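Side-chain contacts in cobalamin biosynthesis protein CobN (Mycobacterium tuberculosis, PDB 7C6O), which is the large, catalytic subunit of cobaltochelatase, the enzyme that probably inserts cobalt into the corrin ring during cobalamin biosynthesis: residues W1188-H1191 and G1192-E1195; Q1208-P1211 and E1212-D1215. All blocks are in the same frame, centred on the assembly; numbering follows the deposited sequence.

Interaction 1: W1188-H1191 and G1192-E1195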
loop_
_atom_site.group_PDB
_atom_site.type_symbol
_atom_site.label_atom_id
_atom_site.label_comp_id
_atom_site.label_asym_id
_atom_site.label_seq_id
_atom_site.Cartn_x
_atom_site.Cartn_y
_atom_site.Cartn_z
ATOM N N TRP A 1188 -5.456 13.418 28.666
ATOM C CA TRP A 1188 -6.514 13.417 27.660
ATOM C C TRP A 1188 -6.960 11.997 27.337
ATOM O O TRP A 1188 -8.159 11.733 27.183
ATOM C CB TRP A 1188 -6.031 14.125 26.392
ATOM C CG TRP A 1188 -5.403 15.461 26.652
ATOM C CD1 TRP A 1188 -6.037 16.667 26.723
ATOM C CD2 TRP A 1188 -4.012 15.726 26.883
ATOM N NE1 TRP A 1188 -5.129 17.667 26.981
ATOM C CE2 TRP A 1188 -3.878 17.115 27.084
ATOM C CE3 TRP A 1188 -2.866 14.924 26.936
ATOM C CZ2 TRP A 1188 -2.648 17.718 27.336
ATOM C CZ3 TRP A 1188 -1.646 15.525 27.184
ATOM C CH2 TRP A 1188 -1.546 16.908 27.383
ATOM N N ALA A 1189 -6.007 11.068 27.237
ATOM C CA ALA A 1189 -6.352 9.681 26.946
ATOM C C ALA A 1189 -7.047 9.025 28.133
ATOM O O ALA A 1189 -7.953 8.203 27.951
ATOM C CB ALA A 1189 -5.097 8.902 26.556
ATOM N N LEU A 1190 -6.632 9.371 29.355
ATOM C CA LEU A 1190 -7.316 8.863 30.540
ATOM C C LEU A 1190 -8.768 9.319 30.568
ATOM O O LEU A 1190 -9.668 8.533 30.882
ATOM C CB LEU A 1190 -6.587 9.319 31.805
ATOM C CG LEU A 1190 -7.235 8.932 33.136
ATOM C CD1 LEU A 1190 -7.297 7.419 33.284
ATOM C CD2 LEU A 1190 -6.482 9.555 34.306
ATOM N N HIS A 1191 -9.012 10.589 30.237
ATOM C CA HIS A 1191 -10.378 11.089 30.149
ATOM C C HIS A 1191 -11.176 10.324 29.099
ATOM O O HIS A 1191 -12.326 9.935 29.342
ATOM C CB HIS A 1191 -10.357 12.585 29.830
ATOM C CG HIS A 1191 -11.695 13.249 29.931
ATOM N ND1 HIS A 1191 -12.600 13.261 28.892
ATOM C CD2 HIS A 1191 -12.277 13.930 30.946
ATOM C CE1 HIS A 1191 -13.685 13.917 29.265
ATOM N NE2 HIS A 1191 -13.514 14.334 30.507
ATOM N N GLY A 1192 -10.576 10.088 27.931
ATOM C CA GLY A 1192 -11.281 9.374 26.876
ATOM C C GLY A 1192 -11.601 7.936 27.243
ATOM O O GLY A 1192 -12.647 7.408 26.860
ATOM N N MET A 1193 -10.697 7.279 27.979
ATOM C CA MET A 1193 -10.944 5.905 28.415
ATOM C C MET A 1193 -12.122 5.834 29.373
ATOM O O MET A 1193 -13.018 4.995 29.217
ATOM C CB MET A 1193 -9.699 5.326 29.088
ATOM C CG MET A 1193 -8.577 4.938 28.158
ATOM S SD MET A 1193 -7.328 3.983 29.046
ATOM C CE MET A 1193 -7.129 4.965 30.521
ATOM N N ALA A 1194 -12.121 6.692 30.398
ATOM C CA ALA A 1194 -13.234 6.708 31.342
ATOM C C ALA A 1194 -14.539 7.043 30.638
ATOM O O ALA A 1194 -15.580 6.433 30.913
ATOM C CB ALA A 1194 -12.955 7.707 32.465
ATOM N N GLU A 1195 -14.500 8.002 29.713
ATOM C CA GLU A 1195 -15.700 8.356 28.963
ATOM C C GLU A 1195 -16.199 7.180 28.133
ATOM O O GLU A 1195 -17.405 6.905 28.092
ATOM C CB GLU A 1195 -15.413 9.562 28.073
ATOM C CG GLU A 1195 -16.594 10.492 27.885
ATOM C CD GLU A 1195 -16.238 11.708 27.055
ATOM O OE1 GLU A 1195 -15.758 11.530 25.916
ATOM O OE2 GLU A 1195 -16.425 12.839 27.548
#

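Interaction 2: Q1208-P1211 and E1212-D1215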
loop_
_atom_site.group_PDB
_atom_site.type_symbol
_atom_site.label_atom_id
_atom_site.label_comp_id
_atom_site.label_asym_id
_atom_site.label_seq_id
_atom_site.Cartn_x
_atom_site.Cartn_y
_atom_site.Cartn_z
ATOM N N GLN A 1208 -24.082 -5.073 33.121
ATOM C CA GLN A 1208 -24.328 -4.990 34.561
ATOM C C GLN A 1208 -23.089 -4.489 35.295
ATOM O O GLN A 1208 -22.469 -5.226 36.071
ATOM C CB GLN A 1208 -24.765 -6.348 35.111
ATOM C CG GLN A 1208 -26.123 -6.802 34.625
ATOM C CD GLN A 1208 -26.532 -8.128 35.228
ATOM O OE1 GLN A 1208 -25.812 -9.122 35.121
ATOM N NE2 GLN A 1208 -27.689 -8.147 35.880
ATOM N N PRO A 1209 -22.711 -3.230 35.090
ATOM C CA PRO A 1209 -21.584 -2.679 35.847
ATOM C C PRO A 1209 -21.964 -2.435 37.298
ATOM O O PRO A 1209 -23.110 -2.113 37.622
ATOM C CB PRO A 1209 -21.280 -1.365 35.122
ATOM C CG PRO A 1209 -22.589 -0.959 34.548
ATOM C CD PRO A 1209 -23.311 -2.230 34.187
ATOM N N ALA A 1210 -20.984 -2.604 38.178
ATOM C CA ALA A 1210 -21.202 -2.300 39.582
ATOM C C ALA A 1210 -21.365 -0.791 39.761
ATOM O O ALA A 1210 -20.613 -0.012 39.169
ATOM C CB ALA A 1210 -20.040 -2.805 40.433
ATOM N N PRO A 1211 -22.349 -0.350 40.552
ATOM C CA PRO A 1211 -22.506 1.098 40.778
ATOM C C PRO A 1211 -21.257 1.769 41.325
ATOM O O PRO A 1211 -20.937 2.890 40.910
ATOM C CB PRO A 1211 -23.674 1.165 41.771
ATOM C CG PRO A 1211 -24.466 -0.067 41.489
ATOM C CD PRO A 1211 -23.456 -1.126 41.138
ATOM N N GLU A 1212 -20.539 1.114 42.244
ATOM C CA GLU A 1212 -19.310 1.698 42.776
ATOM C C GLU A 1212 -18.270 1.890 41.677
ATOM O O GLU A 1212 -17.513 2.867 41.691
ATOM C CB GLU A 1212 -18.745 0.819 43.895
ATOM C CG GLU A 1212 -17.440 1.347 44.490
ATOM C CD GLU A 1212 -16.781 0.373 45.450
ATOM O OE1 GLU A 1212 -17.451 -0.580 45.897
ATOM O OE2 GLU A 1212 -15.584 0.564 45.756
ATOM N N THR A 1213 -18.220 0.964 40.717
ATOM C CA THR A 1213 -17.259 1.078 39.625
ATOM C C THR A 1213 -17.590 2.257 38.717
ATOM O O THR A 1213 -16.695 3.009 38.317
ATOM C CB THR A 1213 -17.219 -0.232 38.835
ATOM O OG1 THR A 1213 -16.931 -1.313 39.731
ATOM C CG2 THR A 1213 -16.141 -0.184 37.752
ATOM N N LEU A 1214 -18.871 2.443 38.386
ATOM C CA LEU A 1214 -19.254 3.601 37.584
ATOM C C LEU A 1214 -18.953 4.905 38.317
ATOM O O LEU A 1214 -18.503 5.881 37.703
ATOM C CB LEU A 1214 -20.734 3.522 37.208
ATOM C CG LEU A 1214 -21.158 2.362 36.303
ATOM C CD1 LEU A 1214 -22.607 2.528 35.868
ATOM C CD2 LEU A 1214 -20.245 2.249 35.093
ATOM N N ASP A 1215 -19.186 4.938 39.634
ATOM C CA ASP A 1215 -18.847 6.127 40.412
ATOM C C ASP A 1215 -17.355 6.423 40.341
ATOM O O ASP A 1215 -16.948 7.586 40.237
ATOM C CB ASP A 1215 -19.287 5.955 41.868
ATOM C CG ASP A 1215 -20.797 5.960 42.032
ATOM O OD1 ASP A 1215 -21.493 6.504 41.150
ATOM O OD2 ASP A 1215 -21.286 5.427 43.051
#

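Interaction 1: W1188-H1191 and G1192-E1195
H1191 and E1195 sit one turn apart on the alpha-helix 1187-1203, a worked case of an i to i+4 pair resting on an unbroken backbone ladder. Four successive amides each bond to the carbonyl four residues back. G1192 N reaches W1188 O at 3.0 Å, M1193 N reaches A1189 O at 2.9 Å, and the straightest of the set, A1194 N to L1190 O, has an angle of 175° at its hydrogen; E1195 N closes the series on H1191 O.

The apolar pairing lies on a buried side, facing V1173 and M1182 of neighbouring helices. M1193 bends at its thioether (chi3 -46°), and its terminal CE comes to rest 3.7 Å from CD1 of L1190.

H1191 and E1195 are near neighbours, not a bonded pair. The imidazole of H1191 and the carboxylate of E1195 are turned 77° against each other and meet through a ring carbon. The imidazole is held instead by a hydrogen bond between NE2 and E1225 OE2 of helix 1211-1226, while E1195 OE1 makes a long, weak ion pair with R1014. Across the helix turn, E1195 OE2 approaches H1191 CE1 to 3.4 Å but remains 4.1 Å from ND1.

Interaction 2: Q1208-P1211 and E1212-D1215
The carbonyl oxygen of A1210 is gripped by two amides of the helix that starts just after it. L1214 N donates the sounder bond, 3.1 Å to A1210 O with 163° at the hydrogen. T1213 N lies 3.0 Å from the same A1210 O, but its angle of only 121° makes that bond weak. One residue further along, D1215 N bonds to P1211 O at 3.0 Å and carries the helical pattern onward.

A1210 occupies the N-cap, and P1211 follows as the first helical residue, a place where proline's lack of an N-H costs no helical hydrogen bond. With only a methyl group, A1210 offers no polar side chain to the cap; its CB instead packs against T1213, 3.5 Å from OG1.

D1215 folds its carboxylate back over the same turn. OD2 comes within 3.3 Å of P1211 O, an approach of two acceptors and therefore not a bond, whereas OD1 forms a salt bridge with R1218. The acidic group of E1212, at the second helical position, may be favoured by the helix dipole.

The apolar part of the contact joins P1209 to L1214. With chi1 at -64°, L1214 places CG beside its backbone N, directing the branched end back toward the start of the helix. Both methyls then meet the proline ring, CD1 at 3.7 Å from P1209 CG and CD2 at 3.8 Å from P1209 CB. A1201 of helix 1187-1203 touches both residues. This pairing of the residue before the N-cap with the fourth residue after it is the hydrophobic staple, a motif characteristic of alpha-helix N-termini.

In the fold
Following the chain toward its C terminus, interaction 1 comes first, within the opening turns of helix 1187-1203, and is complete before the loop that leads to interaction 2 at the head of helix 1211-1226. The two are therefore in series, neither nested nor crossed, and each is local: neither closes a long loop. Their centres lie about 17 Å apart, and their nearest atoms, about 7 Å apart, do not touch. Side chains nevertheless link the successive helices at both places. L1190 packs on V1220 and T1224 of helix 1211-1226, and H1191 on L1221 and T1224, while L1214 leans back on L1198 and A1201 of helix 1187-1203.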